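Local atomic coordinates of Sodium/calcium exchanger regulatory protein 1 (PDB entry 3PPT), a protein that binds fatty acids such as palmitoleate inside a beta-barrel, also binds phosphoinositides, and when phosphorylated stimulates the squid nerve sodium/calcium exchanger. Residues 16-19 / 20-23; 42-46 / 47-51. All coordinates share one frame; numbering follows the deposited sequence. Where two conformers were deposited one is given.

Interaction 1 of 2, residues 16-19 / 20-23; sequences FDDY and MKAV. With PAM (palmitoleic acid), chain B.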
ATOM      1  N   PHE A  16      -8.574   3.354   8.761  1.00 12.30           N
ATOM      2  CA  PHE A  16      -7.609   2.253   8.708  1.00 11.03           C
ATOM      3  C   PHE A  16      -7.956   1.130   9.688  1.00 10.57           C
ATOM      4  O   PHE A  16      -7.764  -0.042   9.378  1.00 10.74           O
ATOM      5  CB  PHE A  16      -6.193   2.779   8.951  1.00 10.42           C
ATOM      6  CG  PHE A  16      -5.091   1.776   8.683  1.00 10.44           C
ATOM      7  CD1 PHE A  16      -5.093   0.979   7.548  1.00 11.72           C
ATOM      8  CD2 PHE A  16      -4.014   1.695   9.549  1.00 11.26           C
ATOM      9  CE1 PHE A  16      -4.039   0.098   7.300  1.00 11.76           C
ATOM     10  CE2 PHE A  16      -2.975   0.820   9.306  1.00 11.90           C
ATOM     11  CZ  PHE A  16      -2.987   0.019   8.183  1.00 12.25           C
ATOM     12  N   ASP A  17      -8.475   1.477  10.864  1.00 11.16           N
ATOM     13  CA  ASP A  17      -8.803   0.442  11.843  1.00 11.60           C
ATOM     14  C   ASP A  17      -9.890  -0.505  11.302  1.00 11.05           C
ATOM     15  O   ASP A  17      -9.775  -1.730  11.425  1.00 11.35           O
ATOM     16  CB  ASP A  17      -9.224   1.057  13.182  1.00 13.51           C
ATOM     17  CG  ASP A  17      -9.220   0.043  14.314  1.00 15.23           C
ATOM     18  OD1 ASP A  17      -8.223  -0.705  14.441  1.00 14.91           O
ATOM     19  OD2 ASP A  17     -10.207   0.000  15.075  1.00 19.49           O
ATOM     20  N   ASP A  18     -10.936   0.053  10.696  1.00 11.65           N
ATOM     21  CA  ASP A  18     -11.973  -0.794  10.112  1.00 12.80           C
ATOM     22  C   ASP A  18     -11.441  -1.637   8.942  1.00 12.10           C
ATOM     23  O   ASP A  18     -11.855  -2.782   8.778  1.00 13.12           O
ATOM     24  CB  ASP A  18     -13.198   0.028   9.696  1.00 16.41           C
ATOM     25  CG  ASP A  18     -14.179   0.239  10.845  1.00 19.58           C
ATOM     26  OD1 ASP A  18     -13.889  -0.192  11.985  1.00 21.91           O
ATOM     27  OD2 ASP A  18     -15.249   0.831  10.613  1.00 20.88           O
ATOM     28  N   TYR A  19     -10.523  -1.081   8.146  1.00 11.73           N
ATOM     29  CA  TYR A  19      -9.869  -1.847   7.092  1.00 10.94           C
ATOM     30  C   TYR A  19      -9.168  -3.068   7.712  1.00 11.32           C
ATOM     31  O   TYR A  19      -9.355  -4.214   7.271  1.00 11.49           O
ATOM     32  CB  TYR A  19      -8.876  -0.986   6.282  1.00 11.66           C
ATOM     33  CG  TYR A  19      -8.174  -1.828   5.236  1.00 11.22           C
ATOM     34  CD1 TYR A  19      -8.733  -2.005   3.976  1.00 11.97           C
ATOM     35  CD2 TYR A  19      -6.982  -2.492   5.525  1.00 11.84           C
ATOM     36  CE1 TYR A  19      -8.131  -2.814   3.042  1.00 12.25           C
ATOM     37  CE2 TYR A  19      -6.379  -3.306   4.596  1.00 11.64           C
ATOM     38  CZ  TYR A  19      -6.957  -3.463   3.357  1.00 11.60           C
ATOM     39  OH  TYR A  19      -6.369  -4.282   2.430  1.00 12.98           O
ATOM     40  N   MET A  20      -8.349  -2.825   8.734  1.00 10.55           N
ATOM     41  CA  MET A  20      -7.641  -3.915   9.386  1.00 11.07           C
ATOM     42  C   MET A  20      -8.584  -4.942  10.023  1.00 11.49           C
ATOM     43  O   MET A  20      -8.328  -6.136   9.935  1.00 11.74           O
ATOM     44  CB  MET A  20      -6.659  -3.377  10.422  1.00 11.48           C
ATOM     45  CG  MET A  20      -5.450  -2.681   9.791  1.00 11.71           C
ATOM     46  SD  MET A  20      -4.182  -2.312  11.003  1.00 11.45           S
ATOM     47  CE  MET A  20      -4.975  -0.990  11.923  1.00 11.80           C
ATOM     48  N   LYS A  21      -9.668  -4.489  10.652  1.00 11.52           N
ATOM     49  CA  LYS A  21     -10.643  -5.426  11.209  1.00 13.30           C
ATOM     50  C   LYS A  21     -11.235  -6.309  10.113  1.00 13.56           C
ATOM     51  O   LYS A  21     -11.401  -7.508  10.306  1.00 15.02           O
ATOM     52  CB  LYS A  21     -11.750  -4.690  11.960  1.00 14.48           C
ATOM     53  CG  LYS A  21     -11.295  -4.113  13.293  1.00 15.20           C
ATOM     54  CD  LYS A  21     -12.430  -3.390  14.002  1.00 18.29           C
ATOM     55  CE  LYS A  21     -11.958  -2.822  15.324  1.00 21.16           C
ATOM     56  NZ  LYS A  21     -13.036  -2.060  16.008  1.00 23.20           N
ATOM     57  N   ALA A  22     -11.507  -5.723   8.950  1.00 13.32           N
ATOM     58  CA  ALA A  22     -12.137  -6.456   7.857  1.00 13.77           C
ATOM     59  C   ALA A  22     -11.215  -7.539   7.308  1.00 14.27           C
ATOM     60  O   ALA A  22     -11.690  -8.576   6.854  1.00 16.62           O
ATOM     61  CB  ALA A  22     -12.568  -5.512   6.757  1.00 14.66           C
ATOM     62  N   VAL A  23      -9.901  -7.320   7.360  1.00 13.09           N
ATOM     63  CA  VAL A  23      -8.979  -8.345   6.865  1.00 13.55           C
ATOM     64  C   VAL A  23      -8.504  -9.283   7.976  1.00 14.95           C
ATOM     65  O   VAL A  23      -7.769 -10.228   7.714  1.00 17.03           O
ATOM     66  CB  VAL A  23      -7.778  -7.772   6.058  1.00 14.04           C
ATOM     67  CG1 VAL A  23      -8.275  -6.909   4.911  1.00 15.08           C
ATOM     68  CG2 VAL A  23      -6.819  -6.992   6.955  1.00 14.78           C
TER
HETATM   69  C1  PAM B 500      -0.073   1.650   4.223  0.84 11.82           C
HETATM   70  O1  PAM B 500       0.847   1.348   3.420  0.84 12.15           O
HETATM   71  O2  PAM B 500      -0.176   2.806   4.697  0.84 11.73           O
HETATM   72  C2  PAM B 500      -1.099   0.609   4.641  0.84 13.31           C
HETATM   73  C3  PAM B 500      -0.740  -0.810   4.224  0.84 14.01           C
HETATM   74  C4  PAM B 500      -1.780  -1.806   4.734  0.84 14.65           C
HETATM   75  C5  PAM B 500      -1.331  -3.237   4.445  0.84 14.94           C
HETATM   76  C6  PAM B 500      -2.319  -4.313   4.884  0.84 15.25           C
HETATM   77  C7  PAM B 500      -2.658  -4.228   6.367  1.00 16.75           C
HETATM   78  C8  PAM B 500      -1.417  -4.424   7.228  1.00 18.51           C
HETATM   79  C9  PAM B 500      -1.781  -4.297   8.686  1.00 19.64           C
HETATM   80  C10 PAM B 500      -0.869  -4.412   9.654  0.84 20.46           C
HETATM   81  C11 PAM B 500       0.589  -4.670   9.365  0.84 22.76           C
HETATM   82  C12 PAM B 500       1.421  -3.526   9.927  0.84 24.76           C
HETATM   83  C13 PAM B 500       1.947  -2.614   8.831  0.84 26.38           C
HETATM   84  C14 PAM B 500       3.075  -3.291   8.062  0.84 26.53           C
HETATM   85  C15 PAM B 500       3.670  -2.322   7.051  0.84 26.10           C
HETATM   86  C16 PAM B 500       5.176  -2.423   7.022  0.84 25.12           C
HETATM   87  O   HOH W   1     -12.701   0.603  14.158  1.00 39.66           O
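On helix 16-23, the first of the two helices in this fatty-acid-binding-protein barrel, Phe16 and Met20 lie one turn apart in a Met-aromatic contact that faces the bound palmitoleic acid. Met20 lays its chain over one face of the Phe16 ring: SD stands 4.1 Å from the ring centroid of Phe16, CG makes a CH-pi contact with the same face, and a bend at chi3 (-71°) folds CE back to 3.7 Å from Phe16 CD2. The lipid meets this ring at its edge, PAM C4 lying 3.9 Å from Phe16 CE1, while its C9 is the same distance from Met20 SD. Arg125, a residue that binds the fatty acid, adds a cation-pi contact to Phe16. Further along the helix, Val23 CG1 sits over one face of the Tyr19 ring, 4.0 Å from Tyr19 CZ, and Tyr19 OH is hydrogen-bonded to Ser101. The outer side is polar. The extended Lys21 chain brings NZ to 3.6 Å from Asp17 OD2, a long salt bridge; a water donates to Asp17 OD2 and Asp18 OD1 and weakly accepts from Lys21 NZ. Asp17 OD1 turns instead to Arg30 and Asn34 of helix 27-35. The helix is thus amphipathic: sulfur and rings offer the lipid chain a polarisable apolar wall, while the carboxylate of Asp17 probably draws its charge balance mainly from Arg30, with Lys21 a looser second partner.

Interaction 2 of 2, residues 42-46 / 47-51; sequences IKIDG and DSWSI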
ATOM      1  N   ILE A  42       9.363   3.728  -3.288  1.00 11.81           N
ATOM      2  CA  ILE A  42       8.885   3.136  -4.521  1.00 12.11           C
ATOM      3  C   ILE A  42       9.931   3.370  -5.596  1.00 12.61           C
ATOM      4  O   ILE A  42      10.395   4.500  -5.798  1.00 13.59           O
ATOM      5  CB  ILE A  42       7.534   3.780  -4.919  1.00 12.02           C
ATOM      6  CG1 ILE A  42       6.495   3.532  -3.812  1.00 12.29           C
ATOM      7  CG2 ILE A  42       7.059   3.290  -6.292  1.00 12.70           C
ATOM      8  CD1 ILE A  42       5.137   4.155  -4.073  1.00 13.22           C
ATOM      9  N   LYS A  43      10.324   2.287  -6.251  1.00 13.04           N
ATOM     10  CA  LYS A  43      11.273   2.345  -7.355  1.00 14.79           C
ATOM     11  C   LYS A  43      10.606   1.806  -8.603  1.00 14.14           C
ATOM     12  O   LYS A  43       9.832   0.844  -8.534  1.00 13.26           O
ATOM     13  CB  LYS A  43      12.515   1.521  -7.033  1.00 18.31           C
ATOM     14  CG  LYS A  43      13.312   2.081  -5.873  1.00 21.06           C
ATOM     15  CD  LYS A  43      14.330   1.083  -5.356  1.00 24.38           C
ATOM     16  CE  LYS A  43      15.042   1.632  -4.140  1.00 27.10           C
ATOM     17  NZ  LYS A  43      16.052   2.649  -4.523  1.00 28.75           N
ATOM     18  N   ILE A  44      10.894   2.436  -9.739  1.00 13.99           N
ATOM     19  CA  ILE A  44      10.295   2.047 -11.003  1.00 14.53           C
ATOM     20  C   ILE A  44      11.368   2.027 -12.074  1.00 15.09           C
ATOM     21  O   ILE A  44      12.125   2.993 -12.231  1.00 16.24           O
ATOM     22  CB  ILE A  44       9.197   3.026 -11.425  1.00 15.23           C
ATOM     23  CG1 ILE A  44       8.154   3.151 -10.314  1.00 15.87           C
ATOM     24  CG2 ILE A  44       8.512   2.546 -12.708  1.00 16.16           C
ATOM     25  CD1 ILE A  44       7.208   4.303 -10.524  1.00 16.43           C
ATOM     26  N   ASP A  45      11.446   0.915 -12.794  1.00 15.89           N
ATOM     27  CA  ASP A  45      12.341   0.798 -13.943  1.00 17.59           C
ATOM     28  C   ASP A  45      11.527   0.152 -15.062  1.00 18.31           C
ATOM     29  O   ASP A  45      11.326  -1.065 -15.074  1.00 18.08           O
ATOM     30  CB  ASP A  45      13.567  -0.050 -13.581  1.00 19.34           C
ATOM     31  CG  ASP A  45      14.644  -0.031 -14.647  1.00 23.07           C
ATOM     32  OD1 ASP A  45      14.359   0.361 -15.797  1.00 24.72           O
ATOM     33  OD2 ASP A  45      15.781  -0.428 -14.326  1.00 24.96           O
ATOM     34  N   GLY A  46      11.053   0.972 -15.995  1.00 19.70           N
ATOM     35  CA  GLY A  46      10.172   0.486 -17.042  1.00 19.94           C
ATOM     36  C   GLY A  46       8.880  -0.014 -16.423  1.00 20.21           C
ATOM     37  O   GLY A  46       8.174   0.745 -15.754  1.00 21.90           O
ATOM     38  N   ASP A  47       8.572  -1.293 -16.621  1.00 18.73           N
ATOM     39  CA  ASP A  47       7.386  -1.879 -15.996  1.00 18.27           C
ATOM     40  C   ASP A  47       7.724  -2.713 -14.760  1.00 16.91           C
ATOM     41  O   ASP A  47       6.901  -3.492 -14.284  1.00 16.63           O
ATOM     42  CB  ASP A  47       6.560  -2.693 -16.995  1.00 20.74           C
ATOM     43  CG  ASP A  47       7.341  -3.837 -17.612  1.00 23.52           C
ATOM     44  OD1 ASP A  47       8.517  -4.034 -17.241  1.00 24.82           O
ATOM     45  OD2 ASP A  47       6.768  -4.547 -18.471  1.00 25.87           O
ATOM     46  N   SER A  48       8.949  -2.561 -14.268  0.54 16.07           N
ATOM     47  CA  SER A  48       9.368  -3.210 -13.033  0.54 14.93           C
ATOM     48  C   SER A  48       9.233  -2.238 -11.868  0.54 14.20           C
ATOM     49  O   SER A  48       9.682  -1.091 -11.942  0.54 14.72           O
ATOM     50  CB  SER A  48      10.815  -3.701 -13.138  0.54 15.06           C
ATOM     51  OG  SER A  48      10.939  -4.738 -14.095  0.54 15.31           O
ATOM     52  N   TRP A  49       8.612  -2.708 -10.792  1.00 12.73           N
ATOM     53  CA  TRP A  49       8.380  -1.893  -9.604  1.00 12.27           C
ATOM     54  C   TRP A  49       8.881  -2.582  -8.351  1.00 11.51           C
ATOM     55  O   TRP A  49       8.894  -3.806  -8.266  1.00 12.71           O
ATOM     56  CB  TRP A  49       6.879  -1.675  -9.397  1.00 12.40           C
ATOM     57  CG  TRP A  49       6.243  -0.727 -10.350  1.00 12.93           C
ATOM     58  CD1 TRP A  49       6.223  -0.810 -11.714  1.00 14.23           C
ATOM     59  CD2 TRP A  49       5.515   0.457 -10.008  1.00 13.64           C
ATOM     60  NE1 TRP A  49       5.531   0.256 -12.240  1.00 14.24           N
ATOM     61  CE2 TRP A  49       5.087   1.049 -11.212  1.00 14.11           C
ATOM     62  CE3 TRP A  49       5.178   1.068  -8.793  1.00 14.56           C
ATOM     63  CZ2 TRP A  49       4.347   2.234 -11.242  1.00 14.56           C
ATOM     64  CZ3 TRP A  49       4.450   2.249  -8.819  1.00 14.21           C
ATOM     65  CH2 TRP A  49       4.034   2.818 -10.040  1.00 14.98           C
ATOM     66  N   SER A  50       9.271  -1.783  -7.363  1.00 12.57           N
ATOM     67  CA  SER A  50       9.403  -2.296  -6.007  1.00 13.22           C
ATOM     68  C   SER A  50       8.850  -1.294  -5.012  1.00 12.02           C
ATOM     69  O   SER A  50       8.928  -0.080  -5.221  1.00 12.28           O
ATOM     70  CB  SER A  50      10.846  -2.661  -5.669  1.00 15.90           C
ATOM     71  OG  SER A  50      11.675  -1.517  -5.677  1.00 17.81           O
ATOM     72  N   ILE A  51       8.266  -1.812  -3.941  1.00 11.09           N
ATOM     73  CA  ILE A  51       7.723  -0.962  -2.888  1.00 10.59           C
ATOM     74  C   ILE A  51       8.125  -1.517  -1.537  1.00 10.39           C
ATOM     75  O   ILE A  51       7.792  -2.658  -1.196  1.00 10.13           O
ATOM     76  CB  ILE A  51       6.184  -0.885  -2.940  1.00 11.39           C
ATOM     77  CG1 ILE A  51       5.707  -0.408  -4.313  1.00 12.53           C
ATOM     78  CG2 ILE A  51       5.667   0.043  -1.847  1.00 12.11           C
ATOM     79  CD1 ILE A  51       4.205  -0.243  -4.415  1.00 14.48           C
TER
HETATM   80  O   HOH W   2      11.375  -3.666 -16.620  1.00 37.04           O
HETATM   81  O   HOH W   3       5.578   1.102 -15.006  1.00 20.86           O
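Ile44 and Trp49 face each other as a non-hydrogen-bonded pair in the hairpin of strands 39-45 and 48-54, their side chains side by side and pointing the same way. Trp49 CG is anti to its carbonyl carbon (chi1 -73°), which lays the indole along Ile44; the ring of Phe64 also meets it. With Ile44 CG1 likewise anti to the carbonyl carbon (chi1 -55°) and the chain extended at chi2, CG1 lies 3.7 Å above the indole plane and CD1 lies over the six-membered ring of Trp49, 3.6 Å from its centroid, a CH-pi contact. Ile42 CG2 comes obliquely to the same ring, 3.8 Å from Trp49 CZ3, and Ile42 CG1 packs alongside Ile51 CG1. Trp49 NE1 donates to a water in the plane of the indole, at 2.9 Å, and this water donates in turn to Gly46 O. An alanine in place of Trp49 would probably leave Ile44 CD1 without the ring beneath it and this water without its indole donor. On the sheet face that carries Lys43 and Ser50, Ser50 OG sits 3.4 Å from Lys43 CB. At the bend a second water donates to Asp45 O and Asp47 OD1. Backbone bonds pair Lys43 with Ser50 and Asp45 with Ser48, while Gly46 takes a positive phi (64°) that favours glycine. The Asp45-Ser48 pair and the type II' turn between them, with Gly46 and Asp47 at its corner, make this a two-residue beta hairpin, joining neighbouring strands of the fatty-acid-binding-protein barrel.

Interactions 1 and 2 lie on opposite sides of the chain's centre, about 27 Å apart between centres and about 13 Å between nearest atoms, and do not touch. Only interaction 1, on helix 16-23, supplies residues of the palmitoleic acid pocket, Phe16 and Met20. The 42-51 hairpin stands further off: the side chain of Ile51 is about 7 Å from the lipid, and that of Ile42 about 8 Å from Tyr127, nearest atoms in both cases. Tyr127 and Arg125 hold the acid by hydrogen bonds, and interaction 1 reaches this site through Arg125. One contact thus borders the ligand from the helical side; the other is part of the sheet wall, set back from the lipid.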